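PDB 2XHE: Syntaxin1 from Monosiga brevicollis, which probably acts as a SNARE of the syntaxin family that binds other SNARE proteins, as its relatives do in membrane fusion. Local coordinates for residues Lys51-Asn56 against Asn102-Asp107; Asp55-Ile60 against Arg145-Val150; Glu65-Leu70 against Glu88-Thr93; Lys113-Ala118 against Ile135-His140. All blocks are in the same frame, centred on the assembly; numbering follows the deposited sequence.

Contact 1. Residues Lys51-Asn56 against Asn102-Asp107; sequences KRIRDN and NKIRAD
Ile53 and Ile104 mark the packed side of this contact between two antiparallel helices, whose local axes pass 9.7 Å apart at 150°. Their CA atoms are the nearest pair across the segments, and their CG2 methyls meet at 4.2 Å. Ile104 also sends CD1 to Asn56, 3.5 Å from its CB, the two side chains running antiparallel past one another. Asn56 lends its aliphatic root to the apolar layer, while its ND2 lies 4.0 Å from CB of Lys103. The longer branch of Ile53 meets the methylene of Asp107, at 3.9 Å between Ile53 CD1 and Asp107 CB. Behind this layer Ile104 goes on to Phe147 of helix 131-171, so the contact runs into the interior of the three-helix bundle typical of syntaxin N-terminal domains.

The more open side is polar. The bent chain of Arg52 brings NE to OD2 of Asp107 at 2.7 Å, close to the guanidinium plane and on the syn side of the oxygen but 26° out of the carboxylate plane, the planes 50° apart. Arg52 NH1 to Asp107 OD1 is a weak second bond of 3.5 Å, and CD of Lys103 crosses at a slant near NE and CD of Arg52. Arg49 also pairs with Asp107 OD1. With a basic partner at each oxygen, the buried carboxylate is probably kept ionised, so charge closes the edge of a greasy seam.

Contact 2. Residues Asp55-Ile60 against Arg145-Val150; sequences DNIEDI and RKFVKV
Ile57 reaches across to the helical turn that carries Lys146, Phe147 and Val150, and its conformation decides which branch meets which neighbour. With CG1 anti to the carbonyl carbon and chi2 extended at 173°, the longer branch carries Ile57 CD1 to within 3.9 Å of Lys146 CG and close to the backbone N of Phe147. The shorter branch, Ile57 CG2, lies beside the carbonyl carbon and meets Val150 CG2 at 3.5 Å. Val150 divides its methyls between two partners: chi1 of 178° sets CG1 anti to the backbone N and CG2 beside it, so that CG2 faces Ile57 while Val150 CG1 approaches Ile60 CG2 at 4.0 Å. These are the first and third helices of the syntaxin N-terminal three-helix bundle. They run nearly parallel, 14° apart, with local axes 10.5 Å from each other, a spacing filled by isoleucine and valine methyls, the Phe147 ring and the Lys146 methylenes, with no polar bond between the segments. Lys146 joins in through its methylenes alone, since the bends of its chain beyond CG lead the amine away from the partner helix. Ile60 points CD1 at the edge of the Phe147 ring, 4.4 Å from CE1. That same ring is touched by Met232 of helix 214-237, and the neighbouring Val148 packs on Phe233 and Met236. Val150 also packs on Ile64, further along helix 44-72.

Contact 3. Residues Glu65-Leu70 against Glu88-Thr93; sequences EQVAQL and EKLQDT
The helical hairpin formed by helices 44-72 and 80-116 is joined toward its turn end by Val67 and Leu70 on one arm and Lys89, Leu90 and Thr93 on the other. The arms are antiparallel, their local axes 155° apart and 9.8 Å distant. Leu90 inserts CD2 between two partners, 3.8 Å from Val67 CG1 and 3.4 Å from Leu70 CB. Leu70 directs its own CD1 to the base of Lys89, with Leu70 CD1 and Lys89 CB 3.3 Å apart and the two chains lying roughly perpendicular. Beyond that base the lysine chain is extended and carries its amine away from the hairpin, so its apolar root packs while its charge stays at the exposed margin.

Thr93 supplies the polar element. Its hydroxyl sits between the backbone N and the carbonyl carbon, chi1 60°, which turns OG1 back along its own helix to donate to Leu90 O at 3.1 Å. The same OG1 faces Val67 CG2 at 3.4 Å, the hydroxyl being used within the helix while it packs against a methyl. Lys89 O takes both Asp92 N and Thr93 N where this helix is kinked, Asp92 N lacking the usual bond four residues back. Contacts of Val67 with Ile97 and of Leu70 with Leu86 extend the seam along helix 80-116 in both directions, and a long, weak ion pair of Arg153 with Glu65 reaches across from helix 131-171.

Contact 4. Residues Lys113-Ala118 against Ile135-His140; sequences KENKRA and IRQSQH
A polar side-chain contact, an Asn-Arg hydrogen bond with a salt bridge beside it, joins the last turn of helix 80-116 to an early part of helix 131-171, near the connection between them. Arg136 NH1 donates to Asn115 OD1 at 2.9 Å, with an N-H...acceptor angle of 146°. The carbonyl is met almost end-on, at a C=O...donor angle of 170°, and the amide stands nearly perpendicular to the guanidinium. The bend at chi3 of Arg136 brings the guanidinium up to Asn115 and Glu114. There Arg136 NH1 also faces Glu114 OE1, a salt bridge whose hydrogen bond is weak at 3.5 Å.

Helices 80-116 and 131-171 are the second and third of the syntaxin three-helix bundle, and here the partly buried interface is built on polar groups. Across the segments, ND2 of Asn115 lies 4.0 Å from His140 CB and near the edge of its ring. His140 leans on Leu108 and Glu112 of helix 80-116, while Arg136 rests against Phe46 of the first helix. In the same segment, Gln139 NE2 bonds to a polar side chain of the partner protein's chain, and Ile135 packs on an apolar one.

Overall arrangement
Three helices, 44-72, 80-116 and 131-171, supply all eight segments, and each pair is represented. Contacts 1 and 3 lie along the same hairpin, centres about 20 Å apart, contact 3 nested within the loop contact 1 closes. Contact 2 brings the third helix against the first, its centre about 8 Å from that of contact 1; they meet where Ile104 packs on Phe147 and Ile60. Contact 4 follows contact 1 in the chain; a probable hydrogen bond from Arg54 to Gln139 links them. Contacts 3 and 4, about 35 Å between centres, lie on opposite sides of the chain's centre. An apolar middle unites an elongated bundle; helix 214-237 packs against it, consistent with the closed form known for syntaxins.

Contact 1. Residues Lys51-Asn56 against Asn102-Asp107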
# COMPACT_ATOMS: atom_id res chain seq x y z
N LYS B 51 28.10 -6.05 1.19
CA LYS B 51 28.53 -5.86 2.58
C LYS B 51 29.33 -4.56 2.68
O LYS B 51 29.02 -3.70 3.51
CB LYS B 51 29.38 -7.03 3.06
CG LYS B 51 28.88 -7.69 4.34
CD LYS B 51 28.69 -6.68 5.45
CE LYS B 51 27.93 -7.30 6.61
NZ LYS B 51 28.15 -6.55 7.88
N ARG B 52 30.35 -4.42 1.84
CA ARG B 52 31.16 -3.20 1.80
C ARG B 52 30.29 -1.95 1.67
O ARG B 52 30.46 -1.00 2.44
CB ARG B 52 32.19 -3.24 0.66
CG ARG B 52 33.59 -2.77 1.06
CD ARG B 52 34.35 -2.07 -0.07
NE ARG B 52 34.21 -2.71 -1.38
CZ ARG B 52 34.59 -3.96 -1.65
NH1 ARG B 52 34.42 -4.45 -2.88
NH2 ARG B 52 35.13 -4.72 -0.71
N ILE B 53 29.36 -1.95 0.69
CA ILE B 53 28.47 -0.81 0.44
C ILE B 53 27.57 -0.55 1.65
O ILE B 53 27.51 0.58 2.15
CB ILE B 53 27.60 -1.00 -0.86
CG1 ILE B 53 28.48 -1.16 -2.09
CG2 ILE B 53 26.65 0.19 -1.08
CD1 ILE B 53 27.80 -1.86 -3.21
N ARG B 54 26.89 -1.58 2.15
CA ARG B 54 26.08 -1.41 3.36
C ARG B 54 26.93 -0.77 4.45
O ARG B 54 26.55 0.25 5.02
CB ARG B 54 25.48 -2.73 3.86
CG ARG B 54 24.55 -3.42 2.89
CD ARG B 54 23.50 -4.23 3.62
NE ARG B 54 22.27 -4.26 2.84
CZ ARG B 54 22.16 -4.87 1.66
NH1 ARG B 54 23.20 -5.53 1.16
NH2 ARG B 54 21.00 -4.82 0.99
N ASP B 55 28.08 -1.38 4.73
CA ASP B 55 28.99 -0.89 5.77
C ASP B 55 29.45 0.55 5.56
O ASP B 55 29.40 1.36 6.50
CB ASP B 55 30.20 -1.82 5.93
CG ASP B 55 29.88 -3.08 6.72
OD1 ASP B 55 28.82 -3.12 7.38
OD2 ASP B 55 30.70 -4.03 6.67
N ASN B 56 29.89 0.88 4.35
CA ASN B 56 30.29 2.25 4.04
C ASN B 56 29.14 3.22 4.26
O ASN B 56 29.34 4.29 4.85
CB ASN B 56 30.78 2.36 2.60
CG ASN B 56 32.13 1.71 2.39
OD1 ASN B 56 32.76 1.23 3.33
ND2 ASN B 56 32.59 1.69 1.14
N ASN B 102 33.02 7.69 -2.99
CA ASN B 102 33.56 7.24 -4.27
C ASN B 102 33.70 5.73 -4.38
O ASN B 102 33.53 5.17 -5.46
CB ASN B 102 34.89 7.94 -4.57
CG ASN B 102 34.71 9.41 -4.88
OD1 ASN B 102 35.33 10.27 -4.25
ND2 ASN B 102 33.84 9.72 -5.84
N LYS B 103 34.00 5.07 -3.27
CA LYS B 103 34.10 3.62 -3.30
C LYS B 103 32.72 3.04 -3.57
O LYS B 103 32.55 2.20 -4.45
CB LYS B 103 34.68 3.08 -1.99
CG LYS B 103 35.83 2.07 -2.16
CD LYS B 103 35.38 0.75 -2.76
CE LYS B 103 36.36 0.24 -3.82
NZ LYS B 103 37.67 -0.19 -3.25
N ILE B 104 31.74 3.51 -2.81
CA ILE B 104 30.35 3.08 -2.99
C ILE B 104 29.92 3.27 -4.43
O ILE B 104 29.28 2.39 -5.02
CB ILE B 104 29.38 3.88 -2.08
CG1 ILE B 104 29.40 3.33 -0.66
CG2 ILE B 104 27.98 3.82 -2.63
CD1 ILE B 104 28.98 4.33 0.40
N ARG B 105 30.28 4.42 -5.01
CA ARG B 105 29.90 4.70 -6.38
C ARG B 105 30.59 3.75 -7.36
O ARG B 105 30.01 3.32 -8.36
CB ARG B 105 30.11 6.17 -6.75
CG ARG B 105 29.90 6.43 -8.24
CD ARG B 105 29.33 7.80 -8.50
NE ARG B 105 30.13 8.85 -7.90
CZ ARG B 105 30.32 10.04 -8.45
NH1 ARG B 105 29.77 10.33 -9.63
NH2 ARG B 105 31.07 10.95 -7.83
N ALA B 106 31.84 3.41 -7.06
CA ALA B 106 32.59 2.54 -7.95
C ALA B 106 32.15 1.08 -7.81
O ALA B 106 32.13 0.34 -8.79
CB ALA B 106 34.07 2.68 -7.70
N ASP B 107 31.79 0.69 -6.59
CA ASP B 107 31.28 -0.66 -6.37
C ASP B 107 29.93 -0.80 -7.06
O ASP B 107 29.65 -1.82 -7.68
CB ASP B 107 31.18 -1.00 -4.87
CG ASP B 107 32.53 -1.35 -4.24
OD1 ASP B 107 33.45 -1.81 -4.96
OD2 ASP B 107 32.67 -1.17 -3.01

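Contact 2. Residues Asp55-Ile60 against Arg145-Val150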
# COMPACT_ATOMS: atom_id res chain seq x y z
N ASP B 55 28.08 -1.38 4.73
CA ASP B 55 28.99 -0.89 5.77
C ASP B 55 29.45 0.55 5.56
O ASP B 55 29.40 1.36 6.50
CB ASP B 55 30.20 -1.82 5.93
CG ASP B 55 29.88 -3.08 6.72
OD1 ASP B 55 28.82 -3.12 7.38
OD2 ASP B 55 30.70 -4.03 6.67
N ASN B 56 29.89 0.88 4.35
CA ASN B 56 30.29 2.25 4.04
C ASN B 56 29.14 3.22 4.26
O ASN B 56 29.34 4.29 4.85
CB ASN B 56 30.78 2.36 2.60
CG ASN B 56 32.13 1.71 2.39
OD1 ASN B 56 32.76 1.23 3.33
ND2 ASN B 56 32.59 1.69 1.14
N ILE B 57 27.95 2.86 3.77
CA ILE B 57 26.75 3.70 3.93
C ILE B 57 26.51 4.02 5.41
O ILE B 57 26.39 5.19 5.78
CB ILE B 57 25.48 3.06 3.30
CG1 ILE B 57 25.50 3.18 1.78
CG2 ILE B 57 24.20 3.72 3.80
CD1 ILE B 57 24.37 2.43 1.13
N GLU B 58 26.45 2.98 6.25
CA GLU B 58 26.34 3.19 7.70
C GLU B 58 27.45 4.10 8.25
O GLU B 58 27.18 5.01 9.04
CB GLU B 58 26.33 1.85 8.46
CG GLU B 58 25.14 0.95 8.14
CD GLU B 58 25.09 -0.29 9.04
OE1 GLU B 58 25.78 -0.30 10.09
OE2 GLU B 58 24.35 -1.24 8.70
N ASP B 59 28.69 3.87 7.83
CA ASP B 59 29.80 4.74 8.21
C ASP B 59 29.49 6.19 7.85
O ASP B 59 29.50 7.07 8.71
CB ASP B 59 31.10 4.30 7.54
CG ASP B 59 31.73 3.08 8.21
OD1 ASP B 59 31.33 2.74 9.35
OD2 ASP B 59 32.63 2.45 7.60
N ILE B 60 29.19 6.43 6.57
CA ILE B 60 28.82 7.76 6.11
C ILE B 60 27.69 8.36 6.97
O ILE B 60 27.74 9.53 7.34
CB ILE B 60 28.41 7.77 4.63
CG1 ILE B 60 29.55 7.27 3.75
CG2 ILE B 60 27.99 9.17 4.19
CD1 ILE B 60 29.34 7.56 2.27
N ARG B 145 19.43 3.31 -4.12
CA ARG B 145 18.45 4.16 -3.46
C ARG B 145 18.95 4.53 -2.08
O ARG B 145 19.08 5.72 -1.76
CB ARG B 145 17.05 3.52 -3.42
CG ARG B 145 16.32 3.49 -4.78
CD ARG B 145 14.83 3.07 -4.68
NE ARG B 145 14.66 1.65 -4.35
CZ ARG B 145 14.93 0.64 -5.17
NH1 ARG B 145 15.41 0.87 -6.40
NH2 ARG B 145 14.74 -0.62 -4.78
N LYS B 146 19.26 3.53 -1.26
CA LYS B 146 19.79 3.78 0.09
C LYS B 146 20.92 4.81 0.02
O LYS B 146 20.96 5.73 0.84
CB LYS B 146 20.25 2.48 0.77
CG LYS B 146 20.61 2.61 2.26
CD LYS B 146 19.40 2.97 3.13
CE LYS B 146 19.38 4.46 3.50
NZ LYS B 146 18.11 4.88 4.18
N PHE B 147 21.80 4.68 -0.97
CA PHE B 147 22.90 5.62 -1.17
C PHE B 147 22.49 7.08 -1.47
O PHE B 147 22.95 8.00 -0.79
CB PHE B 147 23.88 5.11 -2.23
CG PHE B 147 25.10 5.98 -2.37
CD1 PHE B 147 25.83 6.36 -1.26
CD2 PHE B 147 25.51 6.43 -3.61
CE1 PHE B 147 26.94 7.16 -1.39
CE2 PHE B 147 26.62 7.23 -3.74
CZ PHE B 147 27.33 7.60 -2.63
N VAL B 148 21.64 7.29 -2.48
CA VAL B 148 21.16 8.63 -2.84
C VAL B 148 20.46 9.30 -1.65
O VAL B 148 20.59 10.51 -1.43
CB VAL B 148 20.22 8.61 -4.11
CG1 VAL B 148 19.51 9.96 -4.34
CG2 VAL B 148 21.00 8.21 -5.36
N LYS B 149 19.72 8.51 -0.88
CA LYS B 149 19.00 9.03 0.27
C LYS B 149 19.93 9.47 1.39
O LYS B 149 19.67 10.48 2.03
CB LYS B 149 17.97 8.01 0.78
CG LYS B 149 17.21 8.46 2.03
CD LYS B 149 16.32 7.34 2.59
CE LYS B 149 15.09 7.07 1.70
NZ LYS B 149 15.34 6.22 0.50
N VAL B 150 21.00 8.72 1.63
CA VAL B 150 21.99 9.08 2.65
C VAL B 150 22.74 10.31 2.22
O VAL B 150 22.94 11.24 3.01
CB VAL B 150 23.04 7.96 2.94
CG1 VAL B 150 24.04 8.45 3.96
CG2 VAL B 150 22.37 6.72 3.49

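Contact 3. Residues Glu65-Leu70 against Glu88-Thr93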
# COMPACT_ATOMS: atom_id res chain seq x y z
N GLU B 65 26.36 12.96 10.64
CA GLU B 65 25.78 13.56 11.84
C GLU B 65 26.85 14.10 12.78
O GLU B 65 26.54 14.66 13.83
CB GLU B 65 24.86 12.56 12.56
CG GLU B 65 23.77 11.95 11.67
CD GLU B 65 22.85 12.98 11.02
OE1 GLU B 65 22.68 14.08 11.60
OE2 GLU B 65 22.28 12.69 9.94
N GLN B 66 28.12 13.94 12.40
CA GLN B 66 29.22 14.51 13.15
C GLN B 66 29.72 15.78 12.47
O GLN B 66 30.14 16.73 13.13
CB GLN B 66 30.36 13.50 13.29
CG GLN B 66 30.04 12.32 14.21
CD GLN B 66 30.90 11.10 13.91
OE1 GLN B 66 31.95 11.21 13.27
NE2 GLN B 66 30.44 9.93 14.36
N VAL B 67 29.66 15.79 11.15
CA VAL B 67 29.92 17.01 10.40
C VAL B 67 28.85 18.03 10.77
O VAL B 67 29.08 19.24 10.73
CB VAL B 67 29.92 16.77 8.87
CG1 VAL B 67 30.24 18.05 8.13
CG2 VAL B 67 30.94 15.70 8.51
N ALA B 68 27.67 17.55 11.15
CA ALA B 68 26.59 18.43 11.58
C ALA B 68 27.03 19.30 12.76
O ALA B 68 26.99 20.53 12.69
CB ALA B 68 25.35 17.63 11.93
N GLN B 69 27.47 18.66 13.84
CA GLN B 69 27.95 19.38 15.02
C GLN B 69 29.16 20.25 14.73
O GLN B 69 29.17 21.45 15.04
CB GLN B 69 28.28 18.41 16.16
CG GLN B 69 27.10 17.58 16.61
CD GLN B 69 27.46 16.65 17.74
OE1 GLN B 69 28.59 16.65 18.23
NE2 GLN B 69 26.50 15.84 18.17
N LEU B 70 30.19 19.66 14.14
CA LEU B 70 31.42 20.38 13.83
C LEU B 70 31.17 21.71 13.12
O LEU B 70 31.98 22.64 13.22
CB LEU B 70 32.38 19.51 13.02
CG LEU B 70 32.95 18.27 13.70
CD1 LEU B 70 34.01 17.62 12.81
CD2 LEU B 70 33.53 18.62 15.06
N GLU B 88 39.91 21.23 11.25
CA GLU B 88 40.86 20.13 11.07
C GLU B 88 40.12 18.80 11.03
O GLU B 88 40.49 17.89 10.28
CB GLU B 88 41.88 20.12 12.22
CG GLU B 88 43.14 19.30 11.96
CD GLU B 88 44.20 20.08 11.20
OE1 GLU B 88 43.86 21.15 10.63
OE2 GLU B 88 45.36 19.63 11.17
N LYS B 89 39.07 18.69 11.85
CA LYS B 89 38.19 17.52 11.85
C LYS B 89 37.27 17.55 10.63
O LYS B 89 37.15 16.56 9.91
CB LYS B 89 37.34 17.47 13.13
CG LYS B 89 38.11 17.31 14.44
CD LYS B 89 37.16 17.15 15.63
CE LYS B 89 37.93 16.90 16.93
NZ LYS B 89 37.05 16.65 18.11
N LEU B 90 36.63 18.69 10.40
CA LEU B 90 35.71 18.86 9.28
C LEU B 90 36.27 18.34 7.98
O LEU B 90 35.70 17.43 7.37
CB LEU B 90 35.33 20.33 9.10
CG LEU B 90 34.23 20.94 9.95
CD1 LEU B 90 34.06 22.41 9.59
CD2 LEU B 90 32.92 20.19 9.77
N GLN B 91 37.39 18.91 7.53
CA GLN B 91 37.92 18.54 6.23
C GLN B 91 38.59 17.18 6.30
O GLN B 91 39.11 16.68 5.30
CB GLN B 91 38.88 19.60 5.69
CG GLN B 91 40.10 19.85 6.54
CD GLN B 91 40.76 21.17 6.19
OE1 GLN B 91 40.13 22.05 5.60
NE2 GLN B 91 42.04 21.31 6.54
N ASP B 92 38.56 16.58 7.48
CA ASP B 92 39.09 15.24 7.67
C ASP B 92 37.98 14.22 7.53
O ASP B 92 38.10 13.24 6.79
CB ASP B 92 39.78 15.12 9.03
CG ASP B 92 40.57 13.83 9.17
OD1 ASP B 92 39.99 12.75 8.92
OD2 ASP B 92 41.76 13.90 9.53
N THR B 93 36.88 14.45 8.24
CA THR B 93 35.68 13.63 8.06
C THR B 93 35.10 13.82 6.66
O THR B 93 34.70 12.86 6.02
CB THR B 93 34.61 13.93 9.13
OG1 THR B 93 34.23 15.31 9.04
CG2 THR B 93 35.15 13.66 10.53

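Contact 4. Residues Lys113-Ala118 against Ile135-His140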
# COMPACT_ATOMS: atom_id res chain seq x y z
N LYS B 113 27.69 -2.65 -14.66
CA LYS B 113 28.38 -3.30 -15.77
C LYS B 113 28.33 -4.82 -15.64
O LYS B 113 28.04 -5.52 -16.61
CB LYS B 113 29.83 -2.82 -15.86
CG LYS B 113 29.97 -1.34 -16.25
CD LYS B 113 31.44 -0.90 -16.31
CE LYS B 113 31.56 0.58 -16.67
NZ LYS B 113 32.97 1.07 -16.63
N GLU B 114 28.59 -5.33 -14.44
CA GLU B 114 28.53 -6.77 -14.19
C GLU B 114 27.16 -7.34 -14.58
O GLU B 114 27.09 -8.39 -15.23
CB GLU B 114 28.84 -7.09 -12.73
CG GLU B 114 30.24 -7.65 -12.47
CD GLU B 114 30.52 -7.90 -10.99
OE1 GLU B 114 29.83 -7.28 -10.15
OE2 GLU B 114 31.42 -8.70 -10.67
N ASN B 115 26.09 -6.65 -14.19
CA ASN B 115 24.72 -7.08 -14.49
C ASN B 115 24.39 -6.93 -15.98
O ASN B 115 23.91 -7.86 -16.62
CB ASN B 115 23.70 -6.30 -13.64
CG ASN B 115 23.78 -6.64 -12.15
OD1 ASN B 115 24.62 -7.43 -11.72
ND2 ASN B 115 22.89 -6.04 -11.37
N LYS B 116 24.66 -5.74 -16.51
CA LYS B 116 24.42 -5.44 -17.92
C LYS B 116 25.08 -6.48 -18.82
O LYS B 116 24.46 -6.99 -19.75
CB LYS B 116 24.95 -4.04 -18.24
CG LYS B 116 24.34 -3.41 -19.47
CD LYS B 116 24.36 -1.88 -19.39
CE LYS B 116 23.59 -1.27 -20.57
NZ LYS B 116 23.39 0.20 -20.44
N ARG B 117 26.34 -6.81 -18.52
CA ARG B 117 27.07 -7.81 -19.28
C ARG B 117 26.72 -9.22 -18.83
O ARG B 117 27.56 -10.13 -18.87
CB ARG B 117 28.58 -7.61 -19.12
CG ARG B 117 29.16 -6.38 -19.81
CD ARG B 117 30.69 -6.46 -19.86
NE ARG B 117 31.15 -7.55 -20.73
CZ ARG B 117 32.41 -7.98 -20.80
NH1 ARG B 117 33.35 -7.42 -20.05
NH2 ARG B 117 32.73 -8.97 -21.63
N ALA B 118 25.47 -9.41 -18.40
CA ALA B 118 25.01 -10.71 -17.93
C ALA B 118 23.54 -10.95 -18.23
O ALA B 118 23.02 -12.04 -17.99
CB ALA B 118 25.28 -10.86 -16.44
N ILE B 135 18.97 -11.70 -7.78
CA ILE B 135 19.59 -11.21 -6.55
C ILE B 135 20.47 -10.00 -6.81
O ILE B 135 20.37 -8.99 -6.11
CB ILE B 135 20.44 -12.32 -5.88
CG1 ILE B 135 19.53 -13.34 -5.20
CG2 ILE B 135 21.41 -11.73 -4.87
CD1 ILE B 135 20.18 -14.67 -4.95
N ARG B 136 21.32 -10.09 -7.82
CA ARG B 136 22.18 -8.96 -8.17
C ARG B 136 21.36 -7.70 -8.43
O ARG B 136 21.72 -6.61 -7.98
CB ARG B 136 23.02 -9.31 -9.40
CG ARG B 136 23.98 -10.47 -9.21
CD ARG B 136 24.71 -10.81 -10.51
NE ARG B 136 26.11 -11.12 -10.26
CZ ARG B 136 27.08 -10.22 -10.21
NH1 ARG B 136 26.80 -8.94 -10.43
NH2 ARG B 136 28.33 -10.59 -9.95
N GLN B 137 20.26 -7.85 -9.17
CA GLN B 137 19.43 -6.71 -9.54
C GLN B 137 18.69 -6.07 -8.36
O GLN B 137 18.63 -4.85 -8.27
CB GLN B 137 18.45 -7.09 -10.64
CG GLN B 137 19.10 -7.18 -12.01
CD GLN B 137 18.17 -7.75 -13.08
OE1 GLN B 137 17.09 -8.27 -12.78
NE2 GLN B 137 18.61 -7.66 -14.33
N SER B 138 18.16 -6.88 -7.45
CA SER B 138 17.50 -6.31 -6.27
C SER B 138 18.49 -5.67 -5.30
O SER B 138 18.18 -4.65 -4.70
CB SER B 138 16.60 -7.32 -5.57
OG SER B 138 17.25 -8.56 -5.40
N GLN B 139 19.68 -6.26 -5.17
CA GLN B 139 20.75 -5.66 -4.38
C GLN B 139 21.18 -4.32 -4.99
O GLN B 139 21.30 -3.30 -4.29
CB GLN B 139 21.98 -6.58 -4.31
CG GLN B 139 21.82 -7.88 -3.51
CD GLN B 139 21.72 -7.66 -2.00
OE1 GLN B 139 21.90 -6.55 -1.50
NE2 GLN B 139 21.42 -8.73 -1.28
N HIS B 140 21.42 -4.33 -6.30
CA HIS B 140 21.90 -3.13 -6.98
C HIS B 140 20.91 -1.98 -6.84
O HIS B 140 21.31 -0.84 -6.56
CB HIS B 140 22.16 -3.44 -8.46
CG HIS B 140 22.77 -2.30 -9.21
ND1 HIS B 140 23.11 -1.11 -8.60
CD2 HIS B 140 23.11 -2.17 -10.51
CE1 HIS B 140 23.63 -0.29 -9.50
NE2 HIS B 140 23.64 -0.91 -10.67